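Local coordinates for protein phospholyase (Arthrobacter aurescens, PDB 5G4I) that acts as a pyridoxal-phosphate-dependent phospholyase, a homologue of the class III transaminases that eliminates phosphate from its substrates, at residues T135-H148 against H210-E224. Sequence-based numbering, arbitrary orientation.
With PLP (pyridoxal-5'-phosphate), chain C.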
loop_
_atom_site.group_PDB
_atom_site.type_symbol
_atom_site.label_atom_id
_atom_site.label_comp_id
_atom_site.label_asym_id
_atom_site.label_seq_id
_atom_site.Cartn_x
_atom_site.Cartn_y
_atom_site.Cartn_z
ATOM N N THR A 135 22.247 -3.078 7.815
ATOM C CA THR A 135 22.869 -3.691 8.983
ATOM C C THR A 135 23.565 -4.982 8.608
ATOM O O THR A 135 24.532 -5.404 9.354
ATOM C CB THR A 135 21.882 -3.965 10.098
ATOM O OG1 THR A 135 20.916 -4.972 9.750
ATOM C CG2 THR A 135 21.253 -2.659 10.624
ATOM N N GLY A 136 23.110 -5.677 7.551
ATOM C CA GLY A 136 23.604 -7.049 7.295
ATOM C C GLY A 136 23.107 -8.094 8.297
ATOM O O GLY A 136 23.587 -9.264 8.305
ATOM N N ASN A 137 22.145 -7.713 9.153
ATOM C CA ASN A 137 21.534 -8.532 10.160
ATOM C C ASN A 137 20.029 -8.731 9.869
ATOM O O ASN A 137 19.429 -7.952 9.073
ATOM C CB ASN A 137 21.680 -7.897 11.584
ATOM C CG ASN A 137 23.117 -7.742 12.069
ATOM O OD1 ASN A 137 23.474 -6.790 12.852
ATOM N ND2 ASN A 137 23.949 -8.607 11.598
ATOM N N THR A 138 19.395 -9.717 10.488
ATOM C CA THR A 138 17.935 -9.932 10.323
ATOM C C THR A 138 17.150 -9.873 11.626
ATOM O O THR A 138 15.856 -9.851 11.607
ATOM C CB THR A 138 17.632 -11.329 9.698
ATOM O OG1 THR A 138 18.337 -12.372 10.474
ATOM C CG2 THR A 138 18.097 -11.396 8.273
ATOM N N GLY A 139 17.761 -9.859 12.824
ATOM C CA GLY A 139 17.023 -9.903 14.063
ATOM C C GLY A 139 16.116 -8.694 14.360
ATOM O O GLY A 139 16.513 -7.555 14.067
ATOM N N VAL A 140 14.896 -8.994 14.855
ATOM C CA VAL A 140 13.915 -7.951 15.192
ATOM C C VAL A 140 13.540 -8.016 16.653
ATOM O O VAL A 140 13.102 -9.083 17.171
ATOM C CB VAL A 140 12.667 -8.085 14.288
ATOM C CG1 VAL A 140 11.559 -7.087 14.717
ATOM C CG2 VAL A 140 13.012 -7.923 12.832
ATOM N N LEU A 141 13.603 -6.884 17.381
ATOM C CA LEU A 141 13.046 -6.725 18.732
ATOM C C LEU A 141 11.730 -5.947 18.646
ATOM O O LEU A 141 11.724 -4.840 18.067
ATOM C CB LEU A 141 14.051 -5.943 19.611
ATOM C CG LEU A 141 15.412 -6.613 19.890
ATOM C CD1 LEU A 141 16.302 -5.635 20.644
ATOM C CD2 LEU A 141 15.329 -7.881 20.658
ATOM N N VAL A 142 10.670 -6.540 19.160
ATOM C CA VAL A 142 9.357 -5.918 19.217
ATOM C C VAL A 142 8.762 -6.126 20.604
ATOM O O VAL A 142 9.244 -7.004 21.392
ATOM C CB VAL A 142 8.319 -6.452 18.203
ATOM C CG1 VAL A 142 8.541 -5.866 16.821
ATOM C CG2 VAL A 142 8.256 -7.998 18.225
ATOM N N SER A 143 7.654 -5.441 21.005
ATOM C CA SER A 143 6.972 -5.809 22.225
ATOM C C SER A 143 6.195 -7.136 22.080
ATOM O O SER A 143 5.851 -7.536 20.953
ATOM C CB SER A 143 5.951 -4.709 22.637
ATOM O OG SER A 143 4.675 -5.027 22.223
ATOM N N ASP A 144 5.915 -7.762 23.226
ATOM C CA ASP A 144 5.111 -8.982 23.295
ATOM C C ASP A 144 3.622 -8.789 23.156
ATOM O O ASP A 144 2.900 -9.800 23.217
ATOM C CB ASP A 144 5.435 -9.791 24.543
ATOM C CG ASP A 144 4.947 -9.188 25.806
ATOM O OD1 ASP A 144 4.278 -8.137 25.883
ATOM O OD2 ASP A 144 5.382 -9.788 26.875
ATOM N N PHE A 145 3.118 -7.587 22.809
ATOM C CA PHE A 145 1.692 -7.449 22.442
ATOM C C PHE A 145 1.566 -6.225 21.491
ATOM O O PHE A 145 1.021 -5.175 21.858
ATOM C CB PHE A 145 0.768 -7.399 23.679
ATOM C CG PHE A 145 -0.642 -7.877 23.368
ATOM C CD1 PHE A 145 -0.869 -9.213 23.249
ATOM C CD2 PHE A 145 -1.634 -6.966 23.095
ATOM C CE1 PHE A 145 -2.158 -9.691 22.910
ATOM C CE2 PHE A 145 -2.960 -7.488 22.814
ATOM C CZ PHE A 145 -3.122 -8.775 22.710
ATOM N N SER A 146 2.100 -6.417 20.280
ATOM C CA SER A 146 2.188 -5.314 19.279
ATOM C C SER A 146 1.620 -5.689 17.927
ATOM O O SER A 146 1.439 -6.875 17.595
ATOM C CB SER A 146 3.631 -4.831 19.119
ATOM O OG SER A 146 4.521 -5.863 18.857
ATOM N N TYR A 147 1.378 -4.657 17.106
ATOM C CA TYR A 147 0.883 -4.838 15.738
ATOM C C TYR A 147 1.399 -3.693 14.842
ATOM O O TYR A 147 1.175 -2.509 15.130
ATOM C CB TYR A 147 -0.648 -4.930 15.671
ATOM C CG TYR A 147 -1.166 -5.004 14.243
ATOM C CD1 TYR A 147 -1.009 -6.147 13.486
ATOM C CD2 TYR A 147 -1.739 -3.879 13.608
ATOM C CE1 TYR A 147 -1.404 -6.240 12.178
ATOM C CE2 TYR A 147 -2.204 -3.970 12.297
ATOM C CZ TYR A 147 -2.033 -5.134 11.576
ATOM O OH TYR A 147 -2.423 -5.214 10.261
ATOM N N HIS A 148 2.166 -4.064 13.799
ATOM C CA HIS A 148 2.799 -3.053 12.924
ATOM C C HIS A 148 2.406 -3.156 11.447
ATOM O O HIS A 148 2.879 -2.417 10.576
ATOM C CB HIS A 148 4.362 -3.155 13.106
ATOM C CG HIS A 148 4.804 -2.833 14.490
ATOM N ND1 HIS A 148 4.805 -1.567 15.008
ATOM C CD2 HIS A 148 5.249 -3.636 15.506
ATOM C CE1 HIS A 148 5.206 -1.605 16.257
ATOM N NE2 HIS A 148 5.439 -2.845 16.609
ATOM N N HIS A 210 21.251 -14.520 13.713
ATOM C CA HIS A 210 20.471 -13.424 13.119
ATOM C C HIS A 210 21.062 -12.056 13.320
ATOM O O HIS A 210 20.844 -11.124 12.525
ATOM C CB HIS A 210 19.049 -13.423 13.700
ATOM C CG HIS A 210 18.385 -14.764 13.754
ATOM N ND1 HIS A 210 17.984 -15.482 12.653
ATOM C CD2 HIS A 210 18.096 -15.517 14.823
ATOM C CE1 HIS A 210 17.466 -16.627 13.055
ATOM N NE2 HIS A 210 17.496 -16.661 14.364
ATOM N N GLY A 211 21.814 -11.837 14.412
ATOM C CA GLY A 211 22.252 -10.531 14.772
ATOM C C GLY A 211 21.057 -9.601 15.077
ATOM O O GLY A 211 19.923 -10.091 15.176
ATOM N N VAL A 212 21.317 -8.313 15.244
ATOM C CA VAL A 212 20.204 -7.354 15.522
ATOM C C VAL A 212 20.136 -6.373 14.346
ATOM O O VAL A 212 21.058 -5.570 14.070
ATOM C CB VAL A 212 20.453 -6.583 16.843
ATOM C CG1 VAL A 212 19.273 -5.597 17.080
ATOM C CG2 VAL A 212 20.614 -7.543 18.010
ATOM N N SER A 213 18.968 -6.362 13.641
ATOM C CA SER A 213 18.672 -5.382 12.597
ATOM C C SER A 213 17.949 -4.112 13.197
ATOM O O SER A 213 18.377 -2.996 12.943
ATOM C CB SER A 213 17.823 -6.007 11.458
ATOM O OG SER A 213 17.593 -5.032 10.431
ATOM N N VAL A 214 16.910 -4.357 13.967
ATOM C CA VAL A 214 16.068 -3.234 14.447
ATOM C C VAL A 214 15.460 -3.502 15.828
ATOM O O VAL A 214 15.170 -4.669 16.201
ATOM C CB VAL A 214 14.883 -2.922 13.518
ATOM C CG1 VAL A 214 15.312 -2.558 12.121
ATOM C CG2 VAL A 214 13.884 -3.950 13.456
ATOM N N PHE A 215 15.122 -2.397 16.521
ATOM C CA PHE A 215 14.037 -2.316 17.534
ATOM C C PHE A 215 12.935 -1.441 16.918
ATOM O O PHE A 215 13.240 -0.313 16.481
ATOM C CB PHE A 215 14.591 -1.672 18.859
ATOM C CG PHE A 215 13.557 -1.285 19.873
ATOM C CD1 PHE A 215 12.730 -2.220 20.412
ATOM C CD2 PHE A 215 13.479 0.051 20.358
ATOM C CE1 PHE A 215 11.803 -1.900 21.442
ATOM C CE2 PHE A 215 12.548 0.357 21.317
ATOM C CZ PHE A 215 11.718 -0.585 21.881
ATOM N N LEU A 216 11.730 -1.957 16.893
ATOM C CA LEU A 216 10.583 -1.299 16.250
ATOM C C LEU A 216 9.514 -1.139 17.340
ATOM O O LEU A 216 9.175 -2.101 18.081
ATOM C CB LEU A 216 10.006 -2.237 15.149
ATOM C CG LEU A 216 8.686 -1.881 14.504
ATOM C CD1 LEU A 216 8.686 -0.513 13.850
ATOM C CD2 LEU A 216 8.279 -2.973 13.497
ATOM N N PHE A 217 8.940 0.076 17.517
ATOM C CA PHE A 217 8.012 0.345 18.654
ATOM C C PHE A 217 7.062 1.473 18.306
ATOM O O PHE A 217 7.419 2.441 17.609
ATOM C CB PHE A 217 8.778 0.662 19.978
ATOM C CG PHE A 217 9.428 2.039 20.026
ATOM C CD1 PHE A 217 10.544 2.352 19.252
ATOM C CD2 PHE A 217 8.933 3.045 20.868
ATOM C CE1 PHE A 217 11.142 3.624 19.342
ATOM C CE2 PHE A 217 9.535 4.308 20.970
ATOM C CZ PHE A 217 10.635 4.593 20.205
ATOM N N ASP A 218 5.830 1.356 18.882
ATOM C CA ASP A 218 4.871 2.474 19.009
ATOM C C ASP A 218 5.151 3.242 20.263
ATOM O O ASP A 218 5.010 2.665 21.378
ATOM C CB ASP A 218 3.435 1.898 19.038
ATOM C CG ASP A 218 2.349 2.839 19.548
ATOM O OD1 ASP A 218 2.559 4.076 19.565
ATOM O OD2 ASP A 218 1.257 2.277 19.943
ATOM N N PRO A 219 5.554 4.513 20.196
ATOM C CA PRO A 219 5.895 5.278 21.474
ATOM C C PRO A 219 4.815 5.324 22.555
ATOM O O PRO A 219 5.117 5.402 23.740
ATOM C CB PRO A 219 6.151 6.720 20.934
ATOM C CG PRO A 219 6.699 6.505 19.569
ATOM C CD PRO A 219 5.900 5.323 18.986
ATOM N N LEU A 220 3.534 5.271 22.181
ATOM C CA LEU A 220 2.405 5.235 23.139
ATOM C C LEU A 220 2.179 3.822 23.731
ATOM O O LEU A 220 1.385 3.652 24.731
ATOM C CB LEU A 220 1.086 5.739 22.505
ATOM C CG LEU A 220 1.003 7.292 22.483
ATOM C CD1 LEU A 220 -0.182 7.733 21.594
ATOM C CD2 LEU A 220 0.832 7.897 23.895
ATOM N N PHE A 221 2.790 2.767 23.098
ATOM C CA PHE A 221 2.502 1.368 23.491
ATOM C C PHE A 221 0.997 1.174 23.680
ATOM O O PHE A 221 0.553 0.604 24.724
ATOM C CB PHE A 221 3.356 0.971 24.711
ATOM C CG PHE A 221 4.860 0.971 24.371
ATOM C CD1 PHE A 221 5.437 -0.139 23.736
ATOM C CD2 PHE A 221 5.660 2.089 24.644
ATOM C CE1 PHE A 221 6.792 -0.100 23.390
ATOM C CE2 PHE A 221 6.986 2.086 24.290
ATOM C CZ PHE A 221 7.564 1.000 23.672
ATOM N N SER A 222 0.233 1.581 22.663
ATOM C CA SER A 222 -1.222 1.528 22.724
ATOM C C SER A 222 -1.831 0.152 22.654
ATOM O O SER A 222 -2.663 -0.213 23.544
ATOM C CB SER A 222 -1.831 2.470 21.696
ATOM O OG SER A 222 -1.471 2.122 20.385
ATOM N N THR A 223 -1.457 -0.707 21.710
ATOM C CA THR A 223 -1.964 -2.075 21.623
ATOM C C THR A 223 -1.681 -2.879 22.928
ATOM O O THR A 223 -2.446 -3.781 23.298
ATOM C CB THR A 223 -1.348 -2.776 20.384
ATOM O OG1 THR A 223 -1.687 -2.002 19.237
ATOM C CG2 THR A 223 -1.824 -4.215 20.170
ATOM N N GLU A 224 -0.508 -2.580 23.527
ATOM C CA GLU A 224 -0.024 -3.204 24.754
ATOM C C GLU A 224 -0.853 -2.822 26.019
ATOM O O GLU A 224 -0.654 -3.438 27.097
ATOM C CB GLU A 224 1.409 -2.706 25.022
ATOM C CG GLU A 224 2.490 -3.217 24.054
ATOM C CD GLU A 224 2.631 -2.407 22.783
ATOM O OE1 GLU A 224 1.818 -1.453 22.495
ATOM O OE2 GLU A 224 3.577 -2.695 22.001
HETATM N N1 PLP C . 1.350 0.322 12.839
HETATM C C2 PLP C . 0.494 0.852 13.746
HETATM C C2A PLP C . 1.006 1.299 15.091
HETATM C C3 PLP C . -0.947 0.995 13.418
HETATM O O3 PLP C . -1.826 1.525 14.312
HETATM C C4 PLP C . -1.391 0.539 12.082
HETATM C C4A PLP C . -2.807 0.640 11.663
HETATM C C5 PLP C . -0.354 -0.023 11.182
HETATM C C6 PLP C . 0.965 -0.097 11.621
HETATM C C5A PLP C . -0.727 -0.511 9.801
HETATM O O4P PLP C . -1.440 0.512 9.110
HETATM P P PLP C . -2.200 0.187 7.728
HETATM O O1P PLP C . -3.467 -0.508 8.164
HETATM O O2P PLP C . -2.418 1.546 7.104
HETATM O O3P PLP C . -1.231 -0.694 6.978
HETATM O O HOH W 1 23.829 -11.589 10.847
HETATM O O HOH W 2 21.113 -12.746 9.529
HETATM O O HOH W 3 17.829 -14.994 10.073
HETATM O O HOH W 4 6.839 -3.272 19.121
HETATM O O HOH W 5 -0.783 -1.417 16.805
#
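Leu216 lays its branched end over one face of the His148 imidazole, a CH-pi contact in which CG stands 3.8 Å from the ring centroid and almost on the ring normal. With CG anti to the backbone N (chi1 170°), the Leu216 side chain reaches the ring, and Leu216 CD2 comes to 3.6 Å from His148 CG. In the plane of the imidazole, a water lies 2.9 Å from His148 NE2, accepts from Ser143 N and donates to Leu216 O, thereby joining the ends of the two strands. ND1 is hydrogen-bonded to Asp251, so the ring is gripped at both nitrogens.

Strands 140-143 and 214-217 are parallel neighbours in the central sheet of this fold-type I enzyme. Leu141 bonds across to strand 214-217 at both ends of its peptide unit: its N donates to Val214 O (N-H...O 173°), and its O accepts from Leu216 N. Before them, Gly139 O takes both Ser213 N and Val214 N. Val140 and Val214 lie side by side on one face, the latter against helix 120-135, whereas Leu141 and Phe215 meet on the other, against helix 233-243.

At the end of strand 140-143, Ser143 OG donates to Glu224 OE2 (2.6 Å), reaching its anti side, and accepts from Phe145 N in an ST turn. The Phe145 ring turns its edge to Thr223 O, with CD2 3.3 Å from that oxygen. Tyr147 and His148 continue into the cofactor pocket, where His148 O lies 3.2 Å from C6 of the pyridoxal phosphate.

An alanine in place of His148 would probably leave Leu216 CG and CD2 without the imidazole they lie against, and Asp251 and the water without this partner. Leucine over one face, water and carboxylate at the two nitrogens together hold the imidazole in one orientation beside the cofactor.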